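Local structure of MlnE (Bacillus amyloliquefaciens subsp. plantarum, 5D2E) at residues 356-361 against 404-409. The protein binds NADP as the N-terminal B-type ketoreductase part of a macrolactin polyketide assembly line, and probably reduces the beta-keto group of carrier-bound intermediates. Residues are numbered along the deposited sequence; the frame is centred on the assembly and turned at random.
With NAP (NADP nicotinamide-adenine-dinucleotide phosphate), chain B.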
ATOM      1  N   GLY A 356      -1.989 -16.398  15.860  1.00 31.52           N
ATOM      2  CA  GLY A 356      -2.606 -15.330  15.046  1.00 30.38           C
ATOM      3  C   GLY A 356      -1.930 -13.989  15.258  1.00 32.75           C
ATOM      4  O   GLY A 356      -1.453 -13.757  16.378  1.00 29.44           O
ATOM      5  N   ILE A 357      -1.907 -13.139  14.206  1.00 28.81           N
ATOM      6  CA  ILE A 357      -1.336 -11.786  14.266  1.00 29.33           C
ATOM      7  C   ILE A 357      -2.380 -10.806  13.688  1.00 31.67           C
ATOM      8  O   ILE A 357      -2.877 -11.024  12.547  1.00 28.67           O
ATOM      9  CB  ILE A 357      -0.042 -11.662  13.494  1.00 29.96           C
ATOM     10  CG1 ILE A 357       0.974 -12.584  14.078  1.00 30.42           C
ATOM     11  CG2 ILE A 357       0.477 -10.198  13.443  1.00 29.17           C
ATOM     12  CD1 ILE A 357       2.294 -12.561  13.370  1.00 32.83           C
ATOM     13  N   LEU A 358      -2.634  -9.713  14.436  1.00 28.38           N
ATOM     14  CA  LEU A 358      -3.340  -8.536  13.953  1.00 28.99           C
ATOM     15  C   LEU A 358      -2.298  -7.445  13.963  1.00 29.63           C
ATOM     16  O   LEU A 358      -1.692  -7.142  15.002  1.00 26.03           O
ATOM     17  CB  LEU A 358      -4.486  -8.105  14.855  1.00 28.05           C
ATOM     18  CG  LEU A 358      -5.678  -9.006  15.045  1.00 33.31           C
ATOM     19  CD1 LEU A 358      -6.712  -8.316  15.916  1.00 34.81           C
ATOM     20  CD2 LEU A 358      -6.354  -9.370  13.713  1.00 34.21           C
ATOM     21  N   HIS A 359      -2.014  -6.912  12.779  1.00 25.42           N
ATOM     22  CA  HIS A 359      -0.914  -5.919  12.640  1.00 27.43           C
ATOM     23  C   HIS A 359      -1.500  -4.552  12.531  1.00 27.92           C
ATOM     24  O   HIS A 359      -1.928  -4.141  11.462  1.00 29.25           O
ATOM     25  CB  HIS A 359      -0.046  -6.304  11.446  1.00 28.77           C
ATOM     26  CG  HIS A 359       1.103  -5.386  11.166  1.00 27.11           C
ATOM     27  ND1 HIS A 359       1.870  -4.798  12.139  1.00 26.12           N
ATOM     28  CD2 HIS A 359       1.600  -4.947   9.980  1.00 26.36           C
ATOM     29  CE1 HIS A 359       2.827  -4.081  11.568  1.00 29.08           C
ATOM     30  NE2 HIS A 359       2.672  -4.164  10.256  1.00 25.77           N
ATOM     31  N   SER A 360      -1.534  -3.832  13.682  1.00 28.54           N
ATOM     32  CA  SER A 360      -2.225  -2.535  13.776  1.00 29.68           C
ATOM     33  C   SER A 360      -1.222  -1.409  13.988  1.00 30.36           C
ATOM     34  O   SER A 360      -1.615  -0.239  14.011  1.00 31.40           O
ATOM     35  CB  SER A 360      -3.221  -2.530  14.967  1.00 30.01           C
ATOM     36  OG  SER A 360      -4.110  -1.473  14.861  1.00 34.30           O
ATOM     37  N   ALA A 361       0.052  -1.734  14.168  1.00 27.49           N
ATOM     38  CA  ALA A 361       1.075  -0.734  14.350  1.00 27.35           C
ATOM     39  C   ALA A 361       1.121   0.209  13.160  1.00 28.61           C
ATOM     40  O   ALA A 361       1.010  -0.196  11.978  1.00 26.83           O
ATOM     41  CB  ALA A 361       2.439  -1.396  14.512  1.00 27.68           C
ATOM     42  N   VAL A 404      -3.458 -10.701   9.781  1.00 24.63           N
ATOM     43  CA  VAL A 404      -4.358  -9.660   9.323  1.00 26.23           C
ATOM     44  C   VAL A 404      -3.681  -8.309   9.443  1.00 27.38           C
ATOM     45  O   VAL A 404      -3.183  -7.965  10.496  1.00 29.47           O
ATOM     46  CB  VAL A 404      -5.708  -9.617  10.072  1.00 26.53           C
ATOM     47  CG1 VAL A 404      -6.600  -8.512   9.510  1.00 27.92           C
ATOM     48  CG2 VAL A 404      -6.434 -10.980   9.993  1.00 29.07           C
ATOM     49  N   MET A 405      -3.594  -7.611   8.323  1.00 24.92           N
ATOM     50  CA  MET A 405      -3.008  -6.296   8.247  1.00 24.42           C
ATOM     51  C   MET A 405      -4.114  -5.207   8.263  1.00 26.67           C
ATOM     52  O   MET A 405      -5.071  -5.212   7.472  1.00 26.64           O
ATOM     53  CB  MET A 405      -2.146  -6.233   7.003  1.00 25.76           C
ATOM     54  CG  MET A 405      -0.922  -7.154   7.112  1.00 28.22           C
ATOM     55  SD  MET A 405      -0.196  -7.450   5.485  1.00 31.90           S
ATOM     56  CE  MET A 405      -1.382  -8.672   4.988  1.00 32.02           C
ATOM     57  N   PHE A 406      -3.952  -4.232   9.168  1.00 25.78           N
ATOM     58  CA  PHE A 406      -4.889  -3.058   9.260  1.00 25.71           C
ATOM     59  C   PHE A 406      -4.390  -1.975   8.331  1.00 25.50           C
ATOM     60  O   PHE A 406      -3.508  -1.155   8.675  1.00 27.96           O
ATOM     61  CB  PHE A 406      -4.990  -2.572  10.720  1.00 27.47           C
ATOM     62  CG  PHE A 406      -5.888  -3.441  11.616  1.00 28.73           C
ATOM     63  CD1 PHE A 406      -6.423  -4.670  11.191  1.00 31.18           C
ATOM     64  CD2 PHE A 406      -6.216  -3.031  12.879  1.00 33.40           C
ATOM     65  CE1 PHE A 406      -7.271  -5.429  11.970  1.00 34.70           C
ATOM     66  CE2 PHE A 406      -7.071  -3.809  13.679  1.00 34.62           C
ATOM     67  CZ  PHE A 406      -7.605  -4.990  13.229  1.00 34.26           C
ATOM     68  N   SER A 407      -4.902  -2.030   7.107  1.00 26.92           N
ATOM     69  CA  SER A 407      -4.516  -1.111   6.082  1.00 27.31           C
ATOM     70  C   SER A 407      -5.512   0.067   6.101  1.00 28.62           C
ATOM     71  O   SER A 407      -6.272   0.242   7.058  1.00 29.78           O
ATOM     72  CB  SER A 407      -4.465  -1.873   4.746  1.00 27.58           C
ATOM     73  OG  SER A 407      -3.907  -1.055   3.733  1.00 28.42           O
ATOM     74  N   SER A 408      -5.497   0.887   5.064  1.00 28.20           N
ATOM     75  CA  SER A 408      -6.243   2.091   5.028  1.00 28.65           C
ATOM     76  C   SER A 408      -6.817   2.259   3.664  1.00 28.85           C
ATOM     77  O   SER A 408      -6.200   1.932   2.643  1.00 26.84           O
ATOM     78  CB  SER A 408      -5.309   3.283   5.381  1.00 28.95           C
ATOM     79  OG  SER A 408      -5.936   4.516   5.086  1.00 29.19           O
ATOM     80  N   LEU A 409      -8.025   2.789   3.631  1.00 27.53           N
ATOM     81  CA  LEU A 409      -8.654   3.231   2.451  1.00 27.66           C
ATOM     82  C   LEU A 409      -7.866   4.308   1.696  1.00 27.72           C
ATOM     83  O   LEU A 409      -8.020   4.412   0.469  1.00 27.53           O
ATOM     84  CB  LEU A 409     -10.076   3.689   2.756  1.00 32.36           C
ATOM     85  CG  LEU A 409     -11.067   3.904   1.625  1.00 34.33           C
ATOM     86  CD1 LEU A 409     -11.312   2.607   0.861  1.00 34.19           C
ATOM     87  CD2 LEU A 409     -12.360   4.448   2.231  1.00 39.26           C
TER
HETATM   88  PA  NAP B 601      -2.904   4.506  17.107  1.00 37.79           P
HETATM   89  O1A NAP B 601      -3.846   4.584  18.338  1.00 39.96           O
HETATM   90  O2A NAP B 601      -1.733   5.452  16.905  1.00 38.21           O
HETATM   91  O5B NAP B 601      -2.269   3.035  17.246  1.00 34.52           O
HETATM   92  C5B NAP B 601      -1.169   2.674  16.421  1.00 34.33           C
HETATM   93  C4B NAP B 601      -0.179   2.073  17.387  1.00 32.59           C
HETATM   94  O4B NAP B 601       0.981   1.668  16.627  1.00 31.32           O
HETATM   95  C3B NAP B 601       0.351   3.049  18.473  1.00 37.75           C
HETATM   96  O3B NAP B 601      -0.106   2.652  19.770  1.00 36.49           O
HETATM   97  C2B NAP B 601       1.880   2.902  18.401  1.00 34.25           C
HETATM   98  O2B NAP B 601       2.442   2.807  19.680  1.00 33.34           O
HETATM   99  C1B NAP B 601       2.056   1.630  17.539  1.00 32.37           C
HETATM  100  N9A NAP B 601       3.277   1.604  16.745  1.00 33.48           N
HETATM  101  C8A NAP B 601       3.717   2.546  15.824  1.00 32.99           C
HETATM  102  N7A NAP B 601       4.951   2.201  15.315  1.00 31.38           N
HETATM  103  C5A NAP B 601       5.262   1.003  15.848  1.00 31.69           C
HETATM  104  C6A NAP B 601       6.379   0.090  15.757  1.00 31.87           C
HETATM  105  N6A NAP B 601       7.396   0.414  14.892  1.00 36.22           N
HETATM  106  N1A NAP B 601       6.378  -1.055  16.576  1.00 29.97           N
HETATM  107  C2A NAP B 601       5.342  -1.310  17.396  1.00 33.64           C
HETATM  108  N3A NAP B 601       4.261  -0.493  17.530  1.00 35.38           N
HETATM  109  C4A NAP B 601       4.174   0.635  16.817  1.00 32.23           C
HETATM  110  O3  NAP B 601      -3.768   4.501  15.724  1.00 39.12           O
HETATM  111  PN  NAP B 601      -5.175   3.736  15.458  1.00 41.92           P
HETATM  112  O1N NAP B 601      -6.258   4.752  15.143  1.00 44.91           O
HETATM  113  O2N NAP B 601      -5.245   2.642  16.492  1.00 40.25           O
HETATM  114  O5D NAP B 601      -4.975   2.938  14.066  1.00 47.23           O
HETATM  115  C5D NAP B 601      -4.324   1.639  14.173  1.00 47.29           C
HETATM  116  C4D NAP B 601      -4.034   1.027  12.795  1.00 45.78           C
HETATM  117  O4D NAP B 601      -5.180   1.026  11.956  1.00 42.29           O
HETATM  118  C3D NAP B 601      -2.974   1.874  12.078  1.00 46.67           C
HETATM  119  O3D NAP B 601      -2.034   1.007  11.469  1.00 40.74           O
HETATM  120  C2D NAP B 601      -3.750   2.701  11.069  1.00 49.10           C
HETATM  121  O2D NAP B 601      -2.938   3.085   9.923  1.00 49.66           O
HETATM  122  C1D NAP B 601      -4.986   1.814  10.744  1.00 46.46           C
HETATM  123  N1N NAP B 601      -6.136   2.670  10.355  1.00 48.81           N
HETATM  124  C2N NAP B 601      -6.833   3.408  11.295  1.00 47.89           C
HETATM  125  C3N NAP B 601      -7.922   4.243  10.987  1.00 47.03           C
HETATM  126  C7N NAP B 601      -8.694   5.047  12.071  1.00 50.30           C
HETATM  127  O7N NAP B 601      -9.601   5.819  11.752  1.00 41.04           O
HETATM  128  N7N NAP B 601      -8.443   4.930  13.383  1.00 47.65           N
HETATM  129  C4N NAP B 601      -8.284   4.344   9.636  1.00 41.10           C
HETATM  130  C5N NAP B 601      -7.551   3.630   8.679  1.00 45.13           C
HETATM  131  C6N NAP B 601      -6.495   2.779   9.055  1.00 47.13           C
HETATM  132  P2B NAP B 601       3.997   3.205  20.038  1.00 36.08           P
HETATM  133  O1X NAP B 601       4.233   4.661  19.664  1.00 36.16           O
HETATM  134  O2X NAP B 601       4.140   2.897  21.563  1.00 36.27           O
HETATM  135  O3X NAP B 601       4.846   2.298  19.192  1.00 39.49           O
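Leu358 pairs with Val404 and His359 with Met405 where residues 356-359 and 404-408, the latter the end of strand 402-408, run parallel in the Rossmann fold of the ketoreductase domain; the axes of these short segments approach to 4.8 Å and their directions differ by only 9°. Three backbone hydrogen bonds alternate between the strands as in a parallel pair: Val404 N donates to Ile357 O, His359 N to Val404 O (2.8 Å) and Phe406 N to His359 O.

On one face, Leu358 and Val404 point the same way and lie alongside each other, with Leu358 CD2 3.7 Å from Val404 CB. Branched aliphatic residues suit this buried face, where Leu358 also packs on Phe289 and Leu293 of helix 284-296. The other face carries His359 and Met405. With its CG anti to the backbone N (chi1 179°), His359 brings the edge of its ring near Met405 CG, and its ND1 is hydrogen-bonded to Thr279 OG1, which satisfies a buried polar atom. The slender, unbranched Met405 continues to Met428 of helix 419-437.

At their C-terminal ends the two strands contribute to the NADP pocket, as expected of this fold. Phe406 turns its CG anti to its carbonyl carbon (chi1 -78°), which lays CD2 3.3 Å from Ser360 OG, an oblique approach, and Trp449 and Phe289 meet its ring edge-to-face. Small residues suit the chain where NADP passes close by: the methyl of Ala361 lies 3.5 Å from C4A of the adenine, and CB of Ser408 is 3.9 Å from C6N of the nicotinamide. Between these two ends, the ribose on the nicotinamide side is held by a backbone acceptor, its O3D donating a 2.9 Å hydrogen bond to Ser360 O.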